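Local coordinates for protein alpha-glucosidase ([Eubacterium] rectale, PDB 6PNR) that probably hydrolyses alpha-glycosides of sulfoquinovose, as a sulfoquinovosidase of glycoside hydrolase family 31, and is held here in complex with an aza-sugar inhibitor, at residues Val622-Gly627 with Glu659-Lys664; Tyr587-Glu592 with Asp613-Gln618; Ser460-Ile465 with Phe498-Thr503. All blocks are in the same frame, centred on the assembly; numbering follows the deposited sequence.

Overall arrangement
Contacts 1 and 2 belong to the C-terminal beta domain, contact 3 to loops of the TIM-barrel domain. Contact 1, its centre about 32 Å from the centre of the chain, is nevertheless buried: a terminal helix closes on a turn, mostly through carbon, with one weak hydrogen bond. Contacts 2 and 3, whose centres lie about 22 and 21 Å from that same point, are partly buried and rely more on polar groups: a glutamate gripping a strand backbone in contact 2, an aspartate-asparagine pair with bridging waters in contact 3. Strands 611-616 and 621-623 follow each other in the chain and carry contacts 2 and 1. Contacts 2 and 3 touch where Tyr591 packs on Ile465, joining the two domains.

Contact 1 of 3, residues Val622-Gly627 with Glu659-Lys664; sequences VHLWTG and EEIREK
Arg662 and Ile661, on the C-terminal helix 655-665, pack against the turn Leu624-Gly627 that leaves strand 621-623 of the antiparallel C-terminal sheet. The turn is closed within itself by Gly627 N bonding to His623 O, and by a hydrogen bond between His623 ND1 and Thr626 OG1 (2.7 Å).

The apolar part is built round Ile661. With CG2 anti to the backbone N, this methyl meets Trp625 obliquely, Ile661 CG2 lying 3.8 Å from Trp625 CZ3, and it also meets Leu624 CD2 at 4.2 Å. Leu624 CD2 itself covers one face of the indole. Around that ring are also Arg546, in a cation-pi contact, Tyr643, edge-to-face, and Thr644, whose O takes the NE1 proton. Helix 538-568 supports Ile661 through Met553 and Leu554.

Arg662 makes the polar part, but much of it is carbon on backbone. Arg662 CB lies 3.2 Å from Leu624 O, and Arg662 CG 3.4 Å from Trp625 O. Its chain then bends at chi3 (56°) and lays the guanidinium over Gly627, whose CA sits against one face. At the guanidinium edge, Arg662 NH1 gives a weak hydrogen bond to Leu624 O, 3.3 Å long and bent to 154°.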
loop_
_atom_site.group_PDB
_atom_site.type_symbol
_atom_site.label_atom_id
_atom_site.label_comp_id
_atom_site.label_asym_id
_atom_site.label_seq_id
_atom_site.Cartn_x
_atom_site.Cartn_y
_atom_site.Cartn_z
ATOM N N VAL A 622 -1.688 -15.104 43.776
ATOM C CA VAL A 622 -1.154 -14.165 44.755
ATOM C C VAL A 622 -0.398 -13.079 43.998
ATOM O O VAL A 622 0.547 -13.383 43.264
ATOM C CB VAL A 622 -0.219 -14.845 45.770
ATOM C CG1 VAL A 622 0.256 -13.821 46.805
ATOM C CG2 VAL A 622 -0.913 -16.041 46.448
ATOM N N HIS A 623 -0.812 -11.824 44.171
ATOM C CA HIS A 623 -0.070 -10.699 43.606
ATOM C C HIS A 623 1.305 -10.605 44.259
ATOM O O HIS A 623 1.418 -10.582 45.489
ATOM C CB HIS A 623 -0.847 -9.400 43.801
ATOM C CG HIS A 623 -0.198 -8.207 43.178
ATOM N ND1 HIS A 623 0.262 -7.140 43.917
ATOM C CD2 HIS A 623 0.062 -7.906 41.882
ATOM C CE1 HIS A 623 0.779 -6.233 43.105
ATOM N NE2 HIS A 623 0.672 -6.674 41.864
ATOM N N LEU A 624 2.354 -10.545 43.432
ATOM C CA LEU A 624 3.710 -10.762 43.936
ATOM C C LEU A 624 4.125 -9.702 44.950
ATOM O O LEU A 624 4.758 -10.020 45.965
ATOM C CB LEU A 624 4.706 -10.796 42.773
ATOM C CG LEU A 624 6.188 -10.869 43.159
ATOM C CD1 LEU A 624 6.500 -12.169 43.915
ATOM C CD2 LEU A 624 7.065 -10.746 41.918
ATOM N N TRP A 625 3.809 -8.435 44.685
ATOM C CA TRP A 625 4.340 -7.355 45.509
ATOM C C TRP A 625 3.519 -7.101 46.770
ATOM O O TRP A 625 4.068 -6.605 47.765
ATOM C CB TRP A 625 4.445 -6.061 44.681
ATOM C CG TRP A 625 5.109 -6.274 43.331
ATOM C CD1 TRP A 625 4.518 -6.176 42.100
ATOM C CD2 TRP A 625 6.478 -6.644 43.088
ATOM N NE1 TRP A 625 5.434 -6.452 41.111
ATOM C CE2 TRP A 625 6.643 -6.741 41.689
ATOM C CE3 TRP A 625 7.578 -6.896 43.916
ATOM C CZ2 TRP A 625 7.874 -7.086 41.099
ATOM C CZ3 TRP A 625 8.793 -7.238 43.333
ATOM C CH2 TRP A 625 8.928 -7.332 41.936
ATOM N N THR A 626 2.225 -7.429 46.762
ATOM C CA THR A 626 1.370 -7.152 47.909
ATOM C C THR A 626 0.950 -8.382 48.694
ATOM O O THR A 626 0.626 -8.249 49.875
ATOM C CB THR A 626 0.101 -6.404 47.472
ATOM O OG1 THR A 626 -0.610 -7.180 46.496
ATOM C CG2 THR A 626 0.462 -5.042 46.889
ATOM N N GLY A 627 0.958 -9.567 48.085
ATOM C CA GLY A 627 0.441 -10.751 48.733
ATOM C C GLY A 627 -1.059 -10.922 48.640
ATOM O O GLY A 627 -1.577 -11.941 49.113
ATOM N N GLU A 659 7.769 -15.316 48.171
ATOM C CA GLU A 659 7.543 -14.587 49.417
ATOM C C GLU A 659 8.783 -13.816 49.845
ATOM O O GLU A 659 8.669 -12.717 50.398
ATOM C CB GLU A 659 7.114 -15.549 50.525
ATOM C CG GLU A 659 5.685 -16.041 50.384
ATOM C CD GLU A 659 5.325 -17.105 51.420
ATOM O OE1 GLU A 659 6.083 -17.279 52.406
ATOM O OE2 GLU A 659 4.280 -17.767 51.236
ATOM N N GLU A 660 9.974 -14.386 49.632
ATOM C CA GLU A 660 11.195 -13.653 49.938
ATOM C C GLU A 660 11.303 -12.398 49.080
ATOM O O GLU A 660 11.754 -11.349 49.557
ATOM C CB GLU A 660 12.423 -14.535 49.727
ATOM C CG GLU A 660 12.521 -15.715 50.658
ATOM C CD GLU A 660 13.751 -16.563 50.383
ATOM O OE1 GLU A 660 14.544 -16.188 49.492
ATOM O OE2 GLU A 660 13.923 -17.603 51.058
ATOM N N ILE A 661 10.882 -12.485 47.815
ATOM C CA ILE A 661 10.901 -11.311 46.939
ATOM C C ILE A 661 9.948 -10.240 47.463
ATOM O O ILE A 661 10.301 -9.057 47.536
ATOM C CB ILE A 661 10.560 -11.714 45.492
ATOM C CG1 ILE A 661 11.650 -12.642 44.928
ATOM C CG2 ILE A 661 10.335 -10.469 44.615
ATOM C CD1 ILE A 661 11.258 -13.306 43.624
ATOM N N ARG A 662 8.726 -10.635 47.832
ATOM C CA ARG A 662 7.791 -9.662 48.392
ATOM C C ARG A 662 8.344 -9.043 49.663
ATOM O O ARG A 662 8.263 -7.823 49.856
ATOM C CB ARG A 662 6.428 -10.287 48.682
ATOM C CG ARG A 662 5.482 -9.265 49.345
ATOM C CD ARG A 662 4.037 -9.724 49.451
ATOM N NE ARG A 662 3.893 -10.997 50.154
ATOM C CZ ARG A 662 3.733 -12.168 49.541
ATOM N NH1 ARG A 662 3.706 -12.219 48.211
ATOM N NH2 ARG A 662 3.603 -13.289 50.247
ATOM N N GLU A 663 8.923 -9.862 50.536
ATOM C CA GLU A 663 9.476 -9.326 51.773
ATOM C C GLU A 663 10.564 -8.304 51.489
ATOM O O GLU A 663 10.599 -7.235 52.109
ATOM C CB GLU A 663 10.026 -10.457 52.636
ATOM C CG GLU A 663 10.409 -10.021 54.038
ATOM C CD GLU A 663 9.660 -10.801 55.096
ATOM O OE1 GLU A 663 9.662 -12.051 55.022
ATOM O OE2 GLU A 663 9.054 -10.166 55.985
ATOM N N LYS A 664 11.455 -8.609 50.545
ATOM C CA LYS A 664 12.600 -7.739 50.302
ATOM C C LYS A 664 12.230 -6.511 49.475
ATOM O O LYS A 664 12.736 -5.412 49.731
ATOM C CB LYS A 664 13.715 -8.520 49.607
ATOM C CG LYS A 664 15.053 -7.799 49.653
ATOM C CD LYS A 664 16.185 -8.630 49.082
ATOM C CE LYS A 664 17.511 -7.895 49.238
ATOM N NZ LYS A 664 18.605 -8.562 48.476
#

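Contact 2 of 3, residues Tyr587-Glu592 with Asp613-Gln618. With SO4 (sulfate ion), chain D.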
loop_
_atom_site.group_PDB
_atom_site.type_symbol
_atom_site.label_atom_id
_atom_site.label_comp_id
_atom_site.label_asym_id
_atom_site.label_seq_id
_atom_site.Cartn_x
_atom_site.Cartn_y
_atom_site.Cartn_z
ATOM N N TYR A 587 -7.532 -17.424 24.775
ATOM C CA TYR A 587 -7.126 -17.511 23.379
ATOM C C TYR A 587 -7.011 -16.153 22.695
ATOM O O TYR A 587 -6.484 -16.089 21.581
ATOM C CB TYR A 587 -8.098 -18.416 22.613
ATOM C CG TYR A 587 -7.970 -19.858 23.057
ATOM C CD1 TYR A 587 -7.095 -20.730 22.428
ATOM C CD2 TYR A 587 -8.695 -20.325 24.144
ATOM C CE1 TYR A 587 -6.969 -22.050 22.866
ATOM C CE2 TYR A 587 -8.580 -21.618 24.582
ATOM C CZ TYR A 587 -7.718 -22.480 23.948
ATOM O OH TYR A 587 -7.629 -23.772 24.422
ATOM N N ASP A 588 -7.478 -15.074 23.325
ATOM C CA ASP A 588 -7.453 -13.749 22.712
ATOM C C ASP A 588 -6.406 -12.831 23.314
ATOM O O ASP A 588 -6.281 -11.681 22.880
ATOM C CB ASP A 588 -8.822 -13.076 22.832
ATOM C CG ASP A 588 -9.892 -13.792 22.043
ATOM O OD1 ASP A 588 -9.605 -14.230 20.901
ATOM O OD2 ASP A 588 -11.019 -13.918 22.568
ATOM N N ILE A 589 -5.666 -13.295 24.310
ATOM C CA ILE A 589 -4.774 -12.446 25.083
ATOM C C ILE A 589 -3.355 -12.623 24.564
ATOM O O ILE A 589 -2.843 -13.747 24.503
ATOM C CB ILE A 589 -4.867 -12.783 26.577
ATOM C CG1 ILE A 589 -6.211 -12.276 27.132
ATOM C CG2 ILE A 589 -3.667 -12.210 27.325
ATOM C CD1 ILE A 589 -6.582 -12.859 28.468
ATOM N N GLN A 590 -2.706 -11.519 24.197
ATOM C CA GLN A 590 -1.343 -11.621 23.700
ATOM C C GLN A 590 -0.360 -10.682 24.390
ATOM O O GLN A 590 0.816 -10.663 24.007
ATOM C CB GLN A 590 -1.308 -11.403 22.173
ATOM C CG GLN A 590 -1.596 -9.980 21.717
ATOM C CD GLN A 590 -1.419 -9.791 20.217
ATOM O OE1 GLN A 590 -1.975 -10.537 19.409
ATOM N NE2 GLN A 590 -0.628 -8.790 19.837
ATOM N N TYR A 591 -0.789 -9.915 25.397
ATOM C CA TYR A 591 0.130 -9.080 26.167
ATOM C C TYR A 591 0.199 -9.499 27.637
ATOM O O TYR A 591 0.728 -8.753 28.474
ATOM C CB TYR A 591 -0.246 -7.598 26.012
ATOM C CG TYR A 591 -0.179 -7.130 24.559
ATOM C CD1 TYR A 591 1.000 -7.216 23.832
ATOM C CD2 TYR A 591 -1.297 -6.624 23.918
ATOM C CE1 TYR A 591 1.062 -6.797 22.502
ATOM C CE2 TYR A 591 -1.244 -6.192 22.599
ATOM C CZ TYR A 591 -0.068 -6.277 21.901
ATOM O OH TYR A 591 -0.034 -5.880 20.585
ATOM N N GLU A 592 -0.308 -10.678 27.968
ATOM C CA GLU A 592 0.050 -11.377 29.195
ATOM C C GLU A 592 0.657 -12.721 28.817
ATOM O O GLU A 592 0.331 -13.284 27.768
ATOM C CB GLU A 592 -1.171 -11.612 30.115
ATOM C CG GLU A 592 -2.130 -10.425 30.192
ATOM C CD GLU A 592 -3.258 -10.656 31.178
ATOM O OE1 GLU A 592 -3.550 -11.833 31.479
ATOM O OE2 GLU A 592 -3.850 -9.662 31.648
ATOM N N ASP A 613 -4.758 -2.993 34.294
ATOM C CA ASP A 613 -5.825 -3.985 34.208
ATOM C C ASP A 613 -5.237 -5.339 33.836
ATOM O O ASP A 613 -4.431 -5.435 32.907
ATOM C CB ASP A 613 -6.869 -3.578 33.161
ATOM C CG ASP A 613 -7.615 -2.301 33.529
ATOM O OD1 ASP A 613 -7.797 -2.031 34.739
ATOM O OD2 ASP A 613 -8.025 -1.567 32.603
ATOM N N VAL A 614 -5.650 -6.388 34.545
ATOM C CA VAL A 614 -5.125 -7.734 34.339
ATOM C C VAL A 614 -6.295 -8.696 34.234
ATOM O O VAL A 614 -7.259 -8.596 35.002
ATOM C CB VAL A 614 -4.191 -8.157 35.495
ATOM C CG1 VAL A 614 -3.649 -9.572 35.279
ATOM C CG2 VAL A 614 -3.060 -7.144 35.683
ATOM N N TYR A 615 -6.220 -9.630 33.294
ATOM C CA TYR A 615 -7.123 -10.769 33.290
ATOM C C TYR A 615 -6.392 -11.981 33.854
ATOM O O TYR A 615 -5.375 -12.410 33.298
ATOM C CB TYR A 615 -7.658 -11.088 31.895
ATOM C CG TYR A 615 -8.450 -12.381 31.924
ATOM C CD1 TYR A 615 -9.781 -12.386 32.327
ATOM C CD2 TYR A 615 -7.860 -13.600 31.597
ATOM C CE1 TYR A 615 -10.511 -13.562 32.384
ATOM C CE2 TYR A 615 -8.584 -14.788 31.654
ATOM C CZ TYR A 615 -9.912 -14.756 32.046
ATOM O OH TYR A 615 -10.649 -15.917 32.110
ATOM N N LEU A 616 -6.922 -12.547 34.944
ATOM C CA LEU A 616 -6.388 -13.783 35.502
ATOM C C LEU A 616 -7.310 -14.950 35.180
ATOM O O LEU A 616 -8.527 -14.843 35.382
ATOM C CB LEU A 616 -6.218 -13.674 37.022
ATOM C CG LEU A 616 -5.178 -12.709 37.572
ATOM C CD1 LEU A 616 -5.224 -12.727 39.090
ATOM C CD2 LEU A 616 -3.796 -13.080 37.067
ATOM N N PRO A 617 -6.785 -16.061 34.672
ATOM C CA PRO A 617 -7.596 -17.281 34.570
ATOM C C PRO A 617 -8.007 -17.769 35.952
ATOM O O PRO A 617 -7.413 -17.400 36.966
ATOM C CB PRO A 617 -6.655 -18.284 33.888
ATOM C CG PRO A 617 -5.585 -17.433 33.231
ATOM C CD PRO A 617 -5.435 -16.232 34.107
ATOM N N GLN A 618 -9.036 -18.623 35.978
ATOM C CA GLN A 618 -9.553 -19.192 37.223
ATOM C C GLN A 618 -8.514 -20.058 37.922
ATOM O O GLN A 618 -8.191 -21.152 37.447
ATOM C CB GLN A 618 -10.814 -20.027 36.963
ATOM C CG GLN A 618 -12.013 -19.228 36.483
ATOM C CD GLN A 618 -12.575 -18.307 37.555
ATOM O OE1 GLN A 618 -12.752 -18.710 38.711
ATOM N NE2 GLN A 618 -12.856 -17.060 37.176
HETATM S S SO4 D . -4.501 -8.433 25.395
HETATM O O1 SO4 D . -4.311 -9.226 24.173
HETATM O O2 SO4 D . -5.848 -8.693 25.928
HETATM O O3 SO4 D . -4.400 -7.000 25.084
HETATM O O4 SO4 D . -3.495 -8.804 26.408
#
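The ring of Tyr615 is met by Ile589: the two side chains cross at about a right angle, Ile589 CD1 lying 3.5 Å from Tyr615 CD2. Tyr591, the other ring here, has Gln590 CG over the centre of one face and oxygen O3 of a bound sulfate at its edge, 3.3 Å from Tyr591 CD2. That sulfate, probably from the crystallisation liquor, sits on the backbone of the loop: Gln590 N bonds to O1 (2.8 Å) and Tyr591 N to O4 (3.1 Å).

The carboxylate of Glu592 does the polar work. CG anti to the carbonyl carbon and a chain straight beyond it (chi2 -176°) carry the carboxylate to the backbone of Tyr615. Glu592 OE2 receives Tyr615 N on its syn lone pair at 2.9 Å, a fairly straight bond (161°). Glu592 OE1 lies only 2.6 Å from Tyr615 O, and a proton is probably shared there. Val614 CG1 packs 3.6 Å from Glu592 OE2.

Tyr615 OH is held by Asp583. Strand 611-616 pairs with strand 633-638, Leu600 of strand 599-601 packs against both Glu592 and Val614, and Tyr591 touches Ala470 of helix 469-481 in the barrel domain.

Contact 3 of 3, residues Ser460-Ile465 with Phe498-Thr503. With SO4 (sulfate ion), chain E.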
loop_
_atom_site.group_PDB
_atom_site.type_symbol
_atom_site.label_atom_id
_atom_site.label_comp_id
_atom_site.label_asym_id
_atom_site.label_seq_id
_atom_site.Cartn_x
_atom_site.Cartn_y
_atom_site.Cartn_z
ATOM N N SER A 460 11.628 -0.147 18.166
ATOM C CA SER A 460 11.786 1.280 18.402
ATOM C C SER A 460 11.862 1.539 19.900
ATOM O O SER A 460 11.373 0.752 20.721
ATOM C CB SER A 460 10.633 2.081 17.795
ATOM O OG SER A 460 10.646 2.019 16.373
ATOM N N VAL A 461 12.493 2.652 20.256
ATOM C CA VAL A 461 12.631 3.024 21.656
ATOM C C VAL A 461 11.356 3.721 22.138
ATOM O O VAL A 461 11.398 4.869 22.588
ATOM C CB VAL A 461 13.882 3.902 21.865
ATOM C CG1 VAL A 461 15.140 3.067 21.688
ATOM C CG2 VAL A 461 13.905 5.108 20.875
ATOM N N ASP A 462 10.219 3.018 22.117
ATOM C CA ASP A 462 8.975 3.645 22.543
ATOM C C ASP A 462 7.996 2.595 23.063
ATOM O O ASP A 462 8.309 1.400 23.155
ATOM C CB ASP A 462 8.358 4.481 21.404
ATOM C CG ASP A 462 8.063 3.668 20.156
ATOM O OD1 ASP A 462 7.600 2.508 20.290
ATOM O OD2 ASP A 462 8.257 4.209 19.029
ATOM N N PHE A 463 6.806 3.077 23.436
ATOM C CA PHE A 463 5.715 2.275 23.982
ATOM C C PHE A 463 4.660 1.965 22.928
ATOM O O PHE A 463 3.495 1.734 23.278
ATOM C CB PHE A 463 5.018 3.003 25.142
ATOM C CG PHE A 463 5.798 3.066 26.444
ATOM C CD1 PHE A 463 5.921 1.955 27.256
ATOM C CD2 PHE A 463 6.327 4.269 26.889
ATOM C CE1 PHE A 463 6.614 2.028 28.456
ATOM C CE2 PHE A 463 7.005 4.352 28.094
ATOM C CZ PHE A 463 7.148 3.240 28.878
ATOM N N THR A 464 5.012 2.019 21.648
ATOM C CA THR A 464 3.990 1.797 20.643
ATOM C C THR A 464 3.634 0.316 20.583
ATOM O O THR A 464 4.388 -0.558 21.039
ATOM C CB THR A 464 4.437 2.276 19.260
ATOM O OG1 THR A 464 5.578 1.515 18.825
ATOM C CG2 THR A 464 4.767 3.763 19.279
ATOM N N ILE A 465 2.454 0.039 20.022
ATOM C CA ILE A 465 1.954 -1.334 19.985
ATOM C C ILE A 465 2.743 -2.162 18.975
ATOM O O ILE A 465 3.167 -3.289 19.260
ATOM C CB ILE A 465 0.450 -1.354 19.655
ATOM C CG1 ILE A 465 -0.384 -0.895 20.855
ATOM C CG2 ILE A 465 0.027 -2.749 19.216
ATOM C CD1 ILE A 465 -0.150 -1.715 22.104
ATOM N N PHE A 498 13.949 9.868 13.684
ATOM C CA PHE A 498 12.801 10.744 13.406
ATOM C C PHE A 498 12.161 11.298 14.684
ATOM O O PHE A 498 10.945 11.221 14.882
ATOM C CB PHE A 498 11.768 9.996 12.553
ATOM C CG PHE A 498 12.345 9.396 11.289
ATOM C CD1 PHE A 498 13.070 10.177 10.402
ATOM C CD2 PHE A 498 12.176 8.054 11.002
ATOM C CE1 PHE A 498 13.604 9.643 9.245
ATOM C CE2 PHE A 498 12.720 7.502 9.847
ATOM C CZ PHE A 498 13.434 8.296 8.966
ATOM N N ASP A 499 13.000 11.824 15.579
ATOM C CA ASP A 499 12.591 12.448 16.840
ATOM C C ASP A 499 12.090 11.453 17.880
ATOM O O ASP A 499 11.425 11.842 18.850
ATOM C CB ASP A 499 11.524 13.526 16.618
ATOM C CG ASP A 499 11.983 14.592 15.639
ATOM O OD1 ASP A 499 13.140 15.051 15.781
ATOM O OD2 ASP A 499 11.198 14.936 14.724
ATOM N N ASN A 500 12.401 10.181 17.728
ATOM C CA ASN A 500 11.998 9.174 18.706
ATOM C C ASN A 500 13.232 8.748 19.494
ATOM O O ASN A 500 14.099 8.054 18.958
ATOM C CB ASN A 500 11.352 7.995 17.987
ATOM C CG ASN A 500 10.667 7.034 18.930
ATOM O OD1 ASN A 500 10.170 7.430 19.983
ATOM N ND2 ASN A 500 10.620 5.758 18.544
ATOM N N THR A 501 13.322 9.165 20.757
ATOM C CA THR A 501 14.472 8.845 21.593
ATOM C C THR A 501 14.008 8.187 22.879
ATOM O O THR A 501 12.903 8.451 23.366
ATOM C CB THR A 501 15.334 10.095 21.938
ATOM O OG1 THR A 501 14.516 11.100 22.556
ATOM C CG2 THR A 501 16.002 10.681 20.677
ATOM N N ARG A 502 14.868 7.313 23.408
ATOM C CA ARG A 502 14.538 6.520 24.585
ATOM C C ARG A 502 14.446 7.397 25.820
ATOM O O ARG A 502 15.290 8.270 26.038
ATOM C CB ARG A 502 15.608 5.444 24.802
ATOM C CG ARG A 502 15.367 4.542 26.007
ATOM C CD ARG A 502 16.631 3.712 26.302
ATOM N NE ARG A 502 16.956 2.805 25.198
ATOM C CZ ARG A 502 18.199 2.460 24.864
ATOM N NH1 ARG A 502 19.230 2.970 25.525
ATOM N NH2 ARG A 502 18.422 1.617 23.865
ATOM N N THR A 503 13.431 7.144 26.649
ATOM C CA THR A 503 13.261 7.826 27.930
ATOM C C THR A 503 13.588 6.897 29.093
ATOM O O THR A 503 13.621 5.669 28.950
ATOM C CB THR A 503 11.831 8.338 28.118
ATOM O OG1 THR A 503 10.958 7.216 28.244
ATOM C CG2 THR A 503 11.385 9.240 26.938
HETATM S S SO4 E . 16.512 12.168 12.222
HETATM O O1 SO4 E . 16.380 10.713 12.292
HETATM O O2 SO4 E . 16.471 12.562 10.814
HETATM O O3 SO4 E . 15.405 12.773 12.965
HETATM O O4 SO4 E . 17.763 12.604 12.832
HETATM O O HOH W 1 12.151 4.662 16.251
HETATM O O HOH W 2 10.987 6.346 24.843
HETATM O O HOH W 3 7.131 6.769 18.903
#
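Val461 and Arg502 cross at about a right angle, and so do Asp462 and Asn500; these two crossings hold together two loops of the TIM-barrel domain. Loop 460-465, which precedes helix 469-481, combines an inverse gamma turn centred on Val461 with an Asx turn at Asp462. Loop 498-503 leads into helix 504-514, with Thr503 as N-cap.

Val461 CG2 rests on the other backbone, 3.5 Å from both Arg502 N and Asn500 O. The rest of the valine faces the arginine side chain: Val461 CB meets Arg502 CB at 3.7 Å, and CG1 meets Arg502 CB and NE. The guanidinium, with Val461 CG1 close by, bonds to the backbone carbonyls of Phe532, Gly492 and Gly493, and weakly to the O of pocket residue His523. The arginine side chain is about 9 Å from the bound aza-sugar inhibitor, consistent with a second-shell position behind His523.

Asp462 has CG between its backbone N and carbonyl carbon (chi1 59°), which places the carboxylate between the Thr464 turn and Asn500. The bond from Thr464 N to Asp462 OD1 (3.0 Å) makes the Asx turn, and Thr464 OG1 adds a second grip on OD1 (2.7 Å) from the same face of its plane. Asp462 OD2 accepts Asn500 ND2 at 2.9 Å, on the anti side and out of the carboxylate plane. OD2 also lies out of the amide plane, consistent with a bent bond (132°); the two planes are 29° apart.

Waters fill in the seam. One accepts from Thr503 N and lies 2.7 Å from Val461 O; another gives a bond to Asp462 OD2 and a weak one to Asn500 OD1. Ser460 OG, also bonded to Asp467, accepts from a third water, which in turn takes an N-H from Asn500 ND2 at 3.0 Å.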